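Local coordinates for protein MgGH51 (Meripilus giganteus, PDB 6ZPV) that hydrolyses terminal alpha-L-arabinofuranosyl groups as a family GH51 arabinofuranosidase, probably releasing arabinose from plant cell-wall polysaccharides, at residues P121-F126 with R150-K155; S115-F120 with F192-L197. All blocks are in the same frame, centred on the assembly; numbering follows the deposited sequence.

Contact 1: residues P121-F126 with R150-K155; sequences PTSSSF and RGTTTK
Gly-151 lies tight against residues Ser-124 to Phe-126, and its backbone joins the two loops on both sides of its alpha carbon. Its N donates to Phe-126 O at 2.9 Å, in a nearly straight bond with the hydrogen angle at 169°. Its carbonyl O accepts from Ser-124 N at 3.0 Å. That donor stands well above the carbonyl plane, 68° out of it, and so misses the lone-pair directions. Ser-123 CA adds a CA-H...O contact to the same oxygen. Ser-124 OG packs 3.4 Å from Gly-151 CA, and the glycine brings no side chain to this spot. The serine hydroxyl sits between its own backbone N and carbonyl carbon (chi1 83°). From there it accepts from Phe-126 N at 3.1 Å, closing an ST turn, and it also bonds to Gln-188. Across from this turn, Arg-150 to Thr-153 form a type I beta turn, held by Thr-153 N to Arg-150 O. The two turns meet at one end of the beta-sandwich, where the chain passes between its two five-stranded sheets. Phe-126 directs its ring inward, onto Ala-184 and Gln-188, while its CB stays near the glycine. The Ser-123 side is looser and faces solvent. Ser-123 OG touches Thr-152 CA at 3.6 Å, and Ser-123 CB meets the methyl CG2 of Thr-154 at 3.8 Å. The methyl CG2 of Thr-152 lies beside Ser-123 OG. A water 3.0 Å from Ser-123 OG donates to Thr-152 O and so bridges the two loops. Arg-150 is exposed, and its NH1 bonds to Gln-148.

Contact 2: residues S115-F120 with F192-L197; sequences SLFFRF and FAMFSL
Leu-116 brings CB and CD2 obliquely to Phe-195 CD1 and CE1, with CB 3.6 Å from Phe-195 CD1. Its other methyl, CD1, meets the edge of the Phe-192 ring in plane, 4.0 Å from Phe-192 CD1. The leucine CG lies between its backbone N and carbonyl carbon (chi1 60°), and the two methyls part toward the two rings. Phe-118 CB also packs on Phe-192, at 3.8 Å from CD1. On the other face, Phe-117 and Met-194 run side by side, with Phe-117 CD1 3.8 Å from Met-194 CB. The strands are antiparallel neighbours in one sheet of the beta-sandwich. Ser-115 pairs with Ser-196 and Phe-117 with Ala-193, each through two backbone bonds. The register slips by one residue between them, a beta bulge in which Met-194 and Phe-195 lie opposite Leu-116. At the bulge a water donates to Met-194 O at 2.8 Å and also bonds to Ser-115 OG. Ser-196 OG turns to Glu-36. Four backbone bonds and the water thus serve polar atoms between these strands, and Leu-116 and Phe-118 also bond to strand 157-163. The Leu-116 face is apolar and aromatic, consistent with burial in the core between the sheets.

Overall arrangement
Contacts 1 and 2 belong to the same beta-sandwich, with centres 15 Å apart. Contact 2 pairs two strands within a sheet; contact 1 joins two loops that cross between the sheets. Phe-120 links them directly. Its N is 2.9 Å from Thr-153 O, a probable hydrogen bond, and its ring CE1 packs 3.4 Å from Arg-150 O. Both lie on the same side of the chain's centre, about 43 Å from it for the centre of contact 1 and about 28 Å for that of contact 2. Ser-115 touches Asn-160, which lines a glycan pocket, and its side chain is about 9 Å from a bound N-acetylglucosamine.

Contact 1: residues P121-F126 with R150-K155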
# COMPACT_ATOMS: atom_id res chain seq x y z
N PRO A 121 9.53 -19.29 33.23
CA PRO A 121 9.72 -18.28 34.28
C PRO A 121 10.21 -18.86 35.62
O PRO A 121 10.89 -18.17 36.37
CB PRO A 121 8.35 -17.60 34.42
CG PRO A 121 7.35 -18.56 33.77
CD PRO A 121 8.14 -19.28 32.73
N THR A 122 9.93 -20.12 35.89
CA THR A 122 10.44 -20.88 37.03
C THR A 122 11.05 -22.16 36.50
O THR A 122 10.38 -22.94 35.83
CB THR A 122 9.32 -21.15 38.05
OG1 THR A 122 8.63 -19.98 38.41
CG2 THR A 122 9.83 -21.87 39.26
N SER A 123 12.31 -22.37 36.78
CA SER A 123 13.00 -23.58 36.33
C SER A 123 12.23 -24.83 36.75
O SER A 123 11.77 -24.91 37.89
CB SER A 123 14.40 -23.64 36.93
OG SER A 123 15.18 -24.70 36.40
N SER A 124 12.15 -25.78 35.87
CA SER A 124 11.46 -27.05 36.11
C SER A 124 12.19 -28.22 35.47
O SER A 124 13.07 -28.01 34.65
CB SER A 124 10.01 -27.03 35.62
OG SER A 124 10.02 -27.32 34.22
N SER A 125 11.75 -29.40 35.83
CA SER A 125 12.33 -30.64 35.23
C SER A 125 11.64 -31.02 33.91
O SER A 125 11.95 -32.09 33.35
CB SER A 125 12.21 -31.79 36.17
OG SER A 125 10.84 -32.04 36.49
N PHE A 126 10.86 -30.14 33.30
CA PHE A 126 10.22 -30.48 32.01
C PHE A 126 11.29 -30.95 31.04
O PHE A 126 12.33 -30.31 30.84
CB PHE A 126 9.49 -29.26 31.42
CG PHE A 126 8.87 -29.59 30.09
CD1 PHE A 126 7.67 -30.29 30.04
CD2 PHE A 126 9.47 -29.28 28.90
CE1 PHE A 126 7.12 -30.66 28.82
CE2 PHE A 126 8.91 -29.61 27.67
CZ PHE A 126 7.74 -30.31 27.65
N ARG A 150 13.76 -27.84 27.38
CA ARG A 150 13.96 -28.23 28.77
C ARG A 150 13.47 -27.11 29.67
O ARG A 150 13.71 -25.91 29.43
CB ARG A 150 15.42 -28.52 29.12
CG ARG A 150 16.04 -29.63 28.31
CD ARG A 150 15.56 -31.00 28.64
NE ARG A 150 16.11 -32.07 27.83
CZ ARG A 150 15.56 -32.59 26.71
NH1 ARG A 150 14.47 -32.07 26.12
NH2 ARG A 150 16.17 -33.59 26.12
N GLY A 151 12.82 -27.49 30.78
CA GLY A 151 12.34 -26.56 31.81
C GLY A 151 13.44 -25.81 32.53
O GLY A 151 13.12 -24.83 33.24
N THR A 152 14.69 -26.21 32.35
CA THR A 152 15.84 -25.45 32.92
C THR A 152 16.18 -24.25 32.04
O THR A 152 17.06 -23.46 32.44
CB THR A 152 17.02 -26.40 33.11
OG1 THR A 152 17.22 -27.14 31.92
CG2 THR A 152 16.78 -27.36 34.28
N THR A 153 15.53 -24.10 30.89
CA THR A 153 15.81 -22.94 30.01
C THR A 153 15.02 -21.73 30.55
O THR A 153 13.85 -21.53 30.15
CB THR A 153 15.55 -23.30 28.55
OG1 THR A 153 16.45 -24.34 28.18
CG2 THR A 153 15.71 -22.09 27.65
N THR A 154 15.65 -20.97 31.42
CA THR A 154 15.07 -19.80 32.07
C THR A 154 15.46 -18.51 31.34
O THR A 154 14.89 -17.46 31.65
CB THR A 154 15.54 -19.77 33.53
OG1 THR A 154 16.96 -19.85 33.57
CG2 THR A 154 14.91 -20.90 34.32
N LYS A 155 16.39 -18.58 30.40
CA LYS A 155 16.76 -17.41 29.57
C LYS A 155 15.88 -17.40 28.31
O LYS A 155 15.63 -18.45 27.72
CB LYS A 155 18.23 -17.55 29.15
CG LYS A 155 19.21 -17.44 30.32
CD LYS A 155 20.71 -17.56 29.99
O HOH W 1 17.82 -23.73 35.48

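Contact 2: residues S115-F120 with F192-L197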
# COMPACT_ATOMS: atom_id res chain seq x y z
N SER A 115 8.96 -18.89 13.84
CA SER A 115 9.89 -18.61 14.94
C SER A 115 9.08 -18.08 16.14
O SER A 115 7.94 -17.58 16.03
CB SER A 115 10.95 -17.67 14.50
OG SER A 115 10.44 -16.38 14.18
N LEU A 116 9.72 -18.14 17.29
CA LEU A 116 9.17 -17.65 18.54
C LEU A 116 10.30 -17.51 19.55
O LEU A 116 11.37 -18.09 19.36
CB LEU A 116 8.04 -18.53 19.06
CG LEU A 116 8.38 -19.99 19.36
CD1 LEU A 116 9.12 -20.18 20.68
CD2 LEU A 116 7.13 -20.84 19.38
N PHE A 117 10.04 -16.79 20.63
CA PHE A 117 10.90 -16.76 21.81
C PHE A 117 10.15 -17.39 22.95
O PHE A 117 8.93 -17.13 23.12
CB PHE A 117 11.34 -15.33 22.12
CG PHE A 117 12.36 -14.74 21.20
CD1 PHE A 117 11.98 -14.28 19.93
CD2 PHE A 117 13.68 -14.63 21.55
CE1 PHE A 117 12.90 -13.72 19.06
CE2 PHE A 117 14.60 -14.10 20.68
CZ PHE A 117 14.21 -13.65 19.44
N PHE A 118 10.87 -18.08 23.83
CA PHE A 118 10.26 -18.63 25.04
C PHE A 118 11.23 -18.58 26.21
O PHE A 118 12.45 -18.55 26.02
CB PHE A 118 9.76 -20.08 24.87
CG PHE A 118 10.84 -21.14 24.91
CD1 PHE A 118 11.70 -21.38 23.83
CD2 PHE A 118 11.10 -21.83 26.08
CE1 PHE A 118 12.74 -22.28 23.92
CE2 PHE A 118 12.14 -22.74 26.18
CZ PHE A 118 12.97 -22.96 25.09
N ARG A 119 10.70 -18.66 27.41
CA ARG A 119 11.46 -19.02 28.62
C ARG A 119 10.54 -19.67 29.61
O ARG A 119 9.35 -19.36 29.62
CB ARG A 119 12.15 -17.79 29.24
CG ARG A 119 11.23 -16.78 29.90
CD ARG A 119 11.90 -15.54 30.50
NE ARG A 119 10.85 -14.52 31.04
CZ ARG A 119 10.58 -14.49 32.29
NH1 ARG A 119 11.27 -15.31 33.10
NH2 ARG A 119 9.80 -13.67 32.85
N PHE A 120 11.10 -20.50 30.48
CA PHE A 120 10.34 -21.00 31.64
C PHE A 120 10.56 -19.97 32.74
O PHE A 120 11.72 -19.78 33.17
CB PHE A 120 10.86 -22.38 32.08
CG PHE A 120 10.40 -23.50 31.19
CD1 PHE A 120 11.00 -23.72 29.97
CD2 PHE A 120 9.36 -24.33 31.61
CE1 PHE A 120 10.55 -24.75 29.15
CE2 PHE A 120 8.92 -25.37 30.80
CZ PHE A 120 9.50 -25.56 29.56
N PHE A 192 5.95 -16.83 26.34
CA PHE A 192 6.31 -16.70 24.92
C PHE A 192 6.26 -15.26 24.49
O PHE A 192 5.45 -14.47 25.04
CB PHE A 192 5.33 -17.51 24.05
CG PHE A 192 5.38 -19.01 24.18
CD1 PHE A 192 6.23 -19.73 23.38
CD2 PHE A 192 4.54 -19.69 25.08
CE1 PHE A 192 6.25 -21.12 23.48
CE2 PHE A 192 4.58 -21.07 25.14
CZ PHE A 192 5.43 -21.78 24.35
N ALA A 193 7.03 -14.92 23.48
CA ALA A 193 7.01 -13.57 22.92
C ALA A 193 7.44 -13.63 21.47
O ALA A 193 8.10 -14.58 21.05
CB ALA A 193 7.92 -12.63 23.72
N MET A 194 7.12 -12.55 20.74
CA MET A 194 7.70 -12.32 19.40
C MET A 194 7.58 -13.58 18.53
O MET A 194 8.57 -14.13 18.03
CB MET A 194 9.15 -11.82 19.51
CG MET A 194 9.79 -11.29 18.27
SD MET A 194 8.90 -9.96 17.41
CE MET A 194 8.21 -10.86 16.00
N PHE A 195 6.34 -13.95 18.25
CA PHE A 195 6.07 -15.03 17.27
C PHE A 195 6.15 -14.51 15.86
O PHE A 195 5.89 -13.33 15.60
CB PHE A 195 4.64 -15.54 17.49
CG PHE A 195 4.37 -16.23 18.81
CD1 PHE A 195 4.53 -17.61 18.92
CD2 PHE A 195 3.89 -15.56 19.91
CE1 PHE A 195 4.20 -18.31 20.08
CE2 PHE A 195 3.57 -16.25 21.09
CZ PHE A 195 3.73 -17.61 21.17
N SER A 196 6.40 -15.42 14.92
CA SER A 196 6.36 -15.04 13.51
C SER A 196 6.15 -16.27 12.62
O SER A 196 6.73 -17.34 12.90
CB SER A 196 7.65 -14.34 13.11
OG SER A 196 7.67 -13.96 11.73
N LEU A 197 5.38 -16.12 11.55
CA LEU A 197 5.27 -17.13 10.52
C LEU A 197 5.26 -16.45 9.16
O LEU A 197 4.36 -15.64 8.89
CB LEU A 197 4.00 -17.98 10.69
CG LEU A 197 3.86 -19.12 9.69
CD1 LEU A 197 4.84 -20.24 9.93
CD2 LEU A 197 2.45 -19.68 9.66
O HOH W 2 10.72 -14.63 16.29